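Local structure of lipase (Acinetobacter baumannii, 4OPM) at residues H119-G122 / G123-A126; A126-Y129 / A130-P134. The protein probably hydrolyses ester bonds of lipids, as a putative triacylglycerol lipase of the alpha/beta hydrolase fold. All coordinates share one frame; numbering follows the deposited sequence.

Contact 1: H119-G122 / G123-A126; sequences HSLG and GSIA
The carbonyl O of S120 takes a weak i+3 hydrogen bond from G123 N (2.9 Å) and a weak i+4 bond from S124 N (3.3 Å); the stronger i+4 bonds follow. I125 N reaches L121 O at 3.0 Å with an N-H...O angle of 162°, and A126 N reaches G122 O at 2.9 Å. S120 itself holds an unusual backbone conformation with positive phi (56°), consistent with the strained nucleophile elbow of the GxSxG motif; its OG bonds to H274 NE2, probably as part of a Ser-His-Asp triad. G122 and G123 bring only backbone to the start of the helix, where G122 N also donates to H119 O at 2.8 Å. Among the side chains, I125 sends CG1 back over L121 O at 3.4 Å, because this branch lies beside its own backbone N (chi1 -66°), and its CD1 comes within 4.4 Å of L121 CG. S124 lays CB against L121 O at 3.3 Å. L121 and I125 pack on V94 of helix 94-107, H119 touches V143 and A126 touches L140, both on strand 137-143, so the start of helix 121-132 packs between helix 94-107 and strand 137-143.

Contact 2: A126-Y129 / A130-P134; sequences ALLY and AGQYP
Y129 offers one face of its ring to the edge of Y133, whose CD2 sits over the ring centre, 3.9 Å from Y129 CG. The pair is edge-to-face, with centroids 5.0 Å apart and planes at 58°, and the two side chains run roughly at right angles to each other. Y129 swings its ring away from its own backbone N (chi1 -169°), whereas Y133 keeps CG beside its N (chi1 -46°); these opposed choices bring CD2 of the later tyrosine over the ring of the earlier one. The same CD2 also lies 3.3 Å from Y129 O, the carbonyl that accepts the backbone bond from Y133 N at 2.8 Å. This is the last rung of a ladder in which A130, G131 and Q132 donate in turn to A126, L127 and L128, and Y133 is where the chain leaves helical geometry. One turn after L128, the extended Q132 side chain passes slantwise across the leucine: its CG rests 3.3 Å from L128 O, and NE2 lies 3.8 Å from L128 CG. That approach is contact of a polar amide with an aliphatic group. A130 sets its CB against A126 O at 3.4 Å. Beyond the pair, Y129 OH bonds to R102 NH1 of helix 94-107, and R102 also makes a cation-pi contact with Y133; Y133 O receives a bond from T137 OG1. The two tyrosines and R102 thus form a small mixed cluster at the helix C-terminus. The positive guanidinium would probably polarise both aromatic groups, through a hydroxyl in Y129 and through the ring in Y133, while ring packing and the final backbone bond probably help to hold Y133 as the chain turns out of the helix.

Running from the N terminus, the chain leaves strand 114-119, passes the sharp turn at H119-S120 and enters helix 121-132, where contact 1 covers the first turns. Contact 2 takes up the same helix at A126, the residue they share, and follows it to its end and the turn toward strand 137-143. Each is a local contact within continuous chain, so neither closes a long loop; they follow in series rather than nest or cross, the centres of contact 1 and contact 2 lying about 11 Å apart. Together they span the helix of a beta-alpha-beta unit, from the probable catalytic serine near the centre of the chain outward, with helix 94-107 packing against both.

Contact 1: H119-G122 / G123-A126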
loop_
_atom_site.group_PDB
_atom_site.type_symbol
_atom_site.label_atom_id
_atom_site.label_comp_id
_atom_site.label_asym_id
_atom_site.label_seq_id
_atom_site.Cartn_x
_atom_site.Cartn_y
_atom_site.Cartn_z
ATOM N N HIS A 119 2.102 1.826 0.455
ATOM C CA HIS A 119 1.224 2.818 1.058
ATOM C C HIS A 119 0.805 2.341 2.448
ATOM O O HIS A 119 0.293 1.225 2.576
ATOM C CB HIS A 119 -0.028 3.094 0.184
ATOM C CG HIS A 119 -1.029 3.982 0.877
ATOM N ND1 HIS A 119 -2.328 3.566 1.108
ATOM C CD2 HIS A 119 -0.854 5.205 1.437
ATOM C CE1 HIS A 119 -2.899 4.545 1.792
ATOM N NE2 HIS A 119 -2.045 5.547 2.020
ATOM N N SER A 120 0.951 3.209 3.483
ATOM C CA SER A 120 0.451 2.941 4.839
ATOM C C SER A 120 1.021 1.593 5.381
ATOM O O SER A 120 2.247 1.479 5.467
ATOM C CB SER A 120 -1.082 2.975 4.819
ATOM O OG SER A 120 -1.650 3.059 6.115
ATOM N N LEU A 121 0.177 0.571 5.690
ATOM C CA LEU A 121 0.674 -0.740 6.141
ATOM C C LEU A 121 1.561 -1.395 5.047
ATOM O O LEU A 121 2.485 -2.156 5.356
ATOM C CB LEU A 121 -0.499 -1.660 6.518
ATOM C CG LEU A 121 -0.142 -3.023 7.097
ATOM C CD1 LEU A 121 0.649 -2.879 8.407
ATOM C CD2 LEU A 121 -1.388 -3.829 7.319
ATOM N N GLY A 122 1.291 -1.054 3.790
ATOM C CA GLY A 122 2.101 -1.519 2.669
ATOM C C GLY A 122 3.521 -0.998 2.770
ATOM O O GLY A 122 4.461 -1.690 2.382
ATOM N N GLY A 123 3.670 0.225 3.293
ATOM C CA GLY A 123 4.985 0.823 3.528
ATOM C C GLY A 123 5.730 0.043 4.608
ATOM O O GLY A 123 6.937 -0.203 4.488
ATOM N N SER A 124 5.010 -0.384 5.668
ATOM C CA SER A 124 5.611 -1.191 6.759
ATOM C C SER A 124 6.145 -2.511 6.209
ATOM O O SER A 124 7.270 -2.901 6.526
ATOM C CB SER A 124 4.595 -1.484 7.865
ATOM O OG SER A 124 4.073 -0.272 8.378
ATOM N N ILE A 125 5.346 -3.173 5.359
ATOM C CA ILE A 125 5.707 -4.433 4.706
ATOM C C ILE A 125 6.918 -4.196 3.787
ATOM O O ILE A 125 7.865 -4.986 3.825
ATOM C CB ILE A 125 4.481 -5.031 3.942
ATOM C CG1 ILE A 125 3.357 -5.449 4.948
ATOM C CG2 ILE A 125 4.910 -6.221 3.065
ATOM C CD1 ILE A 125 1.938 -5.701 4.320
ATOM N N ALA A 126 6.902 -3.083 3.002
ATOM C CA ALA A 126 8.010 -2.743 2.102
ATOM C C ALA A 126 9.328 -2.576 2.890
ATOM O O ALA A 126 10.359 -3.090 2.456
ATOM C CB ALA A 126 7.687 -1.481 1.304
#

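Contact 2: A126-Y129 / A130-P134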
loop_
_atom_site.group_PDB
_atom_site.type_symbol
_atom_site.label_atom_id
_atom_site.label_comp_id
_atom_site.label_asym_id
_atom_site.label_seq_id
_atom_site.Cartn_x
_atom_site.Cartn_y
_atom_site.Cartn_z
ATOM N N ALA A 126 6.902 -3.083 3.002
ATOM C CA ALA A 126 8.010 -2.743 2.102
ATOM C C ALA A 126 9.328 -2.576 2.890
ATOM O O ALA A 126 10.359 -3.090 2.456
ATOM C CB ALA A 126 7.687 -1.481 1.304
ATOM N N LEU A 127 9.268 -1.925 4.071
ATOM C CA LEU A 127 10.416 -1.715 4.965
ATOM C C LEU A 127 10.981 -3.051 5.460
ATOM O O LEU A 127 12.193 -3.270 5.399
ATOM C CB LEU A 127 10.023 -0.819 6.160
ATOM C CG LEU A 127 9.956 0.696 5.855
ATOM C CD1 LEU A 127 9.125 1.443 6.900
ATOM C CD2 LEU A 127 11.339 1.309 5.746
ATOM N N LEU A 128 10.103 -3.961 5.908
ATOM C CA LEU A 128 10.536 -5.276 6.386
ATOM C C LEU A 128 11.164 -6.078 5.237
ATOM O O LEU A 128 12.212 -6.697 5.419
ATOM C CB LEU A 128 9.360 -6.030 7.019
ATOM C CG LEU A 128 9.696 -7.151 8.002
ATOM C CD1 LEU A 128 10.670 -6.669 9.107
ATOM C CD2 LEU A 128 8.431 -7.705 8.623
ATOM N N TYR A 129 10.557 -6.010 4.049
ATOM C CA TYR A 129 11.057 -6.670 2.851
ATOM C C TYR A 129 12.462 -6.147 2.488
ATOM O O TYR A 129 13.367 -6.956 2.274
ATOM C CB TYR A 129 10.079 -6.446 1.677
ATOM C CG TYR A 129 10.377 -7.307 0.470
ATOM C CD1 TYR A 129 11.403 -6.974 -0.414
ATOM C CD2 TYR A 129 9.595 -8.420 0.175
ATOM C CE1 TYR A 129 11.661 -7.746 -1.546
ATOM C CE2 TYR A 129 9.839 -9.196 -0.957
ATOM C CZ TYR A 129 10.870 -8.851 -1.820
ATOM O OH TYR A 129 11.131 -9.618 -2.928
ATOM N N ALA A 130 12.645 -4.803 2.473
ATOM C CA ALA A 130 13.914 -4.149 2.137
ATOM C C ALA A 130 15.029 -4.517 3.114
ATOM O O ALA A 130 16.187 -4.646 2.700
ATOM C CB ALA A 130 13.740 -2.650 2.113
ATOM N N GLY A 131 14.668 -4.691 4.385
ATOM C CA GLY A 131 15.602 -5.071 5.437
ATOM C C GLY A 131 15.993 -6.534 5.374
ATOM O O GLY A 131 17.163 -6.869 5.576
ATOM N N GLN A 132 15.019 -7.423 5.098
ATOM C CA GLN A 132 15.255 -8.868 5.050
ATOM C C GLN A 132 15.866 -9.308 3.716
ATOM O O GLN A 132 16.636 -10.262 3.701
ATOM C CB GLN A 132 13.953 -9.650 5.310
ATOM C CG GLN A 132 13.412 -9.515 6.744
ATOM C CD GLN A 132 12.014 -10.070 6.947
ATOM O OE1 GLN A 132 11.206 -10.192 6.016
ATOM N NE2 GLN A 132 11.677 -10.378 8.192
ATOM N N TYR A 133 15.535 -8.619 2.601
ATOM C CA TYR A 133 16.009 -8.972 1.257
ATOM C C TYR A 133 16.685 -7.732 0.582
ATOM O O TYR A 133 16.189 -7.244 -0.439
ATOM C CB TYR A 133 14.808 -9.527 0.434
ATOM C CG TYR A 133 13.961 -10.536 1.196
ATOM C CD1 TYR A 133 14.423 -11.829 1.436
ATOM C CD2 TYR A 133 12.713 -10.186 1.705
ATOM C CE1 TYR A 133 13.662 -12.750 2.166
ATOM C CE2 TYR A 133 11.935 -11.103 2.420
ATOM C CZ TYR A 133 12.416 -12.383 2.654
ATOM O OH TYR A 133 11.644 -13.295 3.354
ATOM N N PRO A 134 17.826 -7.217 1.131
ATOM C CA PRO A 134 18.433 -5.989 0.573
ATOM C C PRO A 134 18.942 -6.094 -0.857
ATOM O O PRO A 134 18.809 -5.127 -1.608
ATOM C CB PRO A 134 19.598 -5.700 1.528
ATOM C CG PRO A 134 19.899 -7.017 2.173
ATOM C CD PRO A 134 18.566 -7.663 2.334
#